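Local coordinates for protein glycerol-3-phosphate dehydrogenase [NAD(+)] (Dunaliella salina, PDB 6IUY) that probably interconverts dihydroxyacetone phosphate and sn-glycerol 3-phosphate with NAD and, through its fusion to a haloacid dehalogenase-like phosphatase domain, enables direct conversion of dihydroxyacetone phosphate to glycerol, at residues Lys464-Val469 and Pro585-Ile590. Sequence-based numbering, arbitrary orientation.
Sequences KNIVAV and PLFTTI. With 13P (1,3-dihydroxyacetonephosphate), chain D.
Ile466 and Ile590 face each other where helix 454-477 meets helix 585-594 in the all-helical C-terminal domain of the glycerol-3-phosphate dehydrogenase fold. The local axes pass 10.0 Å apart at 60°, a separation that leaves room for branched and aromatic side chains, and no hydrogen bond joins the two segments. Ile466 presents its CG2 methyl, which lies opposite the backbone N while CG1 is anti to the carbonyl carbon (chi1 -61°). Ile466 CG2 meets two partners, Ile590 CD1 and Phe587 CD1, each at 4.0 Å. Beta-branching suits the site, because CG2 serves the interface while the same residue also packs on Thr567 and Val571 of helix 564-577. Ile590 answers with both branches. Its extended CG1-CD1 arm (chi2 174°) reaches toward helix 454-477. Ile590 CD1 comes to 3.7 Å from Ile466 O. The shorter branch, Ile590 CG2, meets Val469 CG1 at 4.2 Å, the two side chains crossing obliquely; compact Val469 offers a methyl close to its own backbone. The bond to CB of Phe587 runs alongside helix 454-477, but the ring comes nearer, long enough to meet both Ile466 and Val467. Val467 CG2, on an equally short side chain, stands at the ring's edge, near its plane, 4.2 Å from Phe587 CE1, whereas the side chain of Ile466 crosses that of Phe587 at about a right angle. At the start of helix 585-594, the carboxylate of Glu494 accepts hydrogen bonds from Leu586 N and Phe587 N. The CB of Lys464 points away from this apolar seam, and its chain, bent at chi2, carries the amino group to the dihydroxyacetone phosphate it binds, although the position of Lys464 NZ is less certain. Neighbouring Asn465 also lines that pocket, with Asn465 ND2 3.5 Å from C3 of the bound dihydroxyacetone phosphate.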
loop_
_atom_site.group_PDB
_atom_site.type_symbol
_atom_site.label_atom_id
_atom_site.label_comp_id
_atom_site.label_asym_id
_atom_site.label_seq_id
_atom_site.Cartn_x
_atom_site.Cartn_y
_atom_site.Cartn_z
ATOM N N LYS A 464 -8.418 4.038 10.627
ATOM C CA LYS A 464 -7.581 5.178 10.296
ATOM C C LYS A 464 -7.925 6.433 11.109
ATOM O O LYS A 464 -7.090 7.339 11.234
ATOM C CB LYS A 464 -7.672 5.457 8.794
ATOM C CG LYS A 464 -8.133 6.826 8.406
ATOM C CD LYS A 464 -9.593 7.027 8.609
ATOM C CE LYS A 464 -9.997 8.292 7.899
ATOM N NZ LYS A 464 -11.235 8.930 8.397
ATOM N N ASN A 465 -9.135 6.482 11.673
ATOM C CA ASN A 465 -9.538 7.614 12.507
ATOM C C ASN A 465 -8.862 7.547 13.851
ATOM O O ASN A 465 -8.701 8.561 14.509
ATOM C CB ASN A 465 -11.067 7.669 12.716
ATOM C CG ASN A 465 -11.791 8.293 11.544
ATOM O OD1 ASN A 465 -11.263 9.183 10.881
ATOM N ND2 ASN A 465 -13.005 7.816 11.270
ATOM N N ILE A 466 -8.491 6.352 14.289
ATOM C CA ILE A 466 -7.650 6.262 15.485
ATOM C C ILE A 466 -6.288 6.920 15.202
ATOM O O ILE A 466 -5.838 7.767 15.964
ATOM C CB ILE A 466 -7.384 4.804 15.935
ATOM C CG1 ILE A 466 -8.678 4.071 16.284
ATOM C CG2 ILE A 466 -6.386 4.781 17.123
ATOM C CD1 ILE A 466 -8.439 2.602 16.677
ATOM N N VAL A 467 -5.636 6.521 14.104
ATOM C CA VAL A 467 -4.326 7.092 13.741
ATOM C C VAL A 467 -4.417 8.603 13.563
ATOM O O VAL A 467 -3.472 9.317 13.885
ATOM C CB VAL A 467 -3.744 6.474 12.420
ATOM C CG1 VAL A 467 -2.360 7.017 12.144
ATOM C CG2 VAL A 467 -3.695 4.957 12.503
ATOM N N ALA A 468 -5.548 9.103 13.053
ATOM C CA ALA A 468 -5.692 10.547 12.845
ATOM C C ALA A 468 -5.742 11.285 14.183
ATOM O O ALA A 468 -5.295 12.438 14.270
ATOM C CB ALA A 468 -6.941 10.872 12.008
ATOM N N VAL A 469 -6.286 10.641 15.219
ATOM C CA VAL A 469 -6.226 11.211 16.571
ATOM C C VAL A 469 -4.768 11.285 17.013
ATOM O O VAL A 469 -4.298 12.330 17.469
ATOM C CB VAL A 469 -7.062 10.392 17.592
ATOM C CG1 VAL A 469 -6.783 10.847 19.045
ATOM C CG2 VAL A 469 -8.553 10.569 17.292
ATOM N N PRO A 585 0.997 -1.476 19.957
ATOM C CA PRO A 585 1.469 -0.464 20.908
ATOM C C PRO A 585 0.946 0.940 20.588
ATOM O O PRO A 585 0.605 1.639 21.523
ATOM C CB PRO A 585 2.999 -0.538 20.778
ATOM C CG PRO A 585 3.240 -1.156 19.435
ATOM C CD PRO A 585 2.104 -2.123 19.233
ATOM N N LEU A 586 0.867 1.352 19.322
ATOM C CA LEU A 586 0.452 2.730 19.077
ATOM C C LEU A 586 -1.030 2.907 19.396
ATOM O O LEU A 586 -1.405 3.898 20.024
ATOM C CB LEU A 586 0.744 3.163 17.637
ATOM C CG LEU A 586 0.288 4.592 17.268
ATOM C CD1 LEU A 586 1.047 5.668 18.049
ATOM C CD2 LEU A 586 0.437 4.829 15.783
ATOM N N PHE A 587 -1.868 1.960 18.964
ATOM C CA PHE A 587 -3.296 1.999 19.288
ATOM C C PHE A 587 -3.464 2.126 20.800
ATOM O O PHE A 587 -4.289 2.886 21.299
ATOM C CB PHE A 587 -4.025 0.742 18.796
ATOM C CG PHE A 587 -4.241 0.696 17.311
ATOM C CD1 PHE A 587 -3.859 1.744 16.502
ATOM C CD2 PHE A 587 -4.846 -0.404 16.730
ATOM C CE1 PHE A 587 -4.080 1.689 15.129
ATOM C CE2 PHE A 587 -5.063 -0.462 15.368
ATOM C CZ PHE A 587 -4.682 0.581 14.564
ATOM N N THR A 588 -2.653 1.383 21.534
ATOM C CA THR A 588 -2.793 1.339 22.973
ATOM C C THR A 588 -2.327 2.620 23.644
ATOM O O THR A 588 -2.989 3.106 24.574
ATOM C CB THR A 588 -2.027 0.156 23.570
ATOM O OG1 THR A 588 -2.690 -1.056 23.212
ATOM C CG2 THR A 588 -1.979 0.260 25.102
ATOM N N THR A 589 -1.202 3.188 23.204
ATOM C CA THR A 589 -0.760 4.394 23.899
ATOM C C THR A 589 -1.633 5.586 23.512
ATOM O O THR A 589 -1.810 6.493 24.314
ATOM C CB THR A 589 0.743 4.718 23.678
ATOM O OG1 THR A 589 0.898 5.823 22.786
ATOM C CG2 THR A 589 1.510 3.531 23.176
ATOM N N ILE A 590 -2.227 5.576 22.321
ATOM C CA ILE A 590 -3.213 6.613 21.982
ATOM C C ILE A 590 -4.430 6.595 22.925
ATOM O O ILE A 590 -4.925 7.654 23.329
ATOM C CB ILE A 590 -3.715 6.467 20.533
ATOM C CG1 ILE A 590 -2.608 6.813 19.536
ATOM C CG2 ILE A 590 -4.940 7.341 20.313
ATOM C CD1 ILE A 590 -2.985 6.564 18.071
HETATM P P 13P D . -12.565 13.091 10.044
HETATM O O1P 13P D . -11.895 12.168 9.054
HETATM O O2P 13P D . -12.841 14.371 9.309
HETATM O O3P 13P D . -11.611 13.302 11.189
HETATM O O1 13P D . -13.944 12.573 10.664
HETATM C C1 13P D . -14.417 11.258 10.485
HETATM C C2 13P D . -14.324 10.990 9.020
HETATM O O2 13P D . -14.465 11.902 8.233
HETATM C C3 13P D . -14.045 9.605 8.508
HETATM O O3 13P D . -13.167 9.708 7.398
#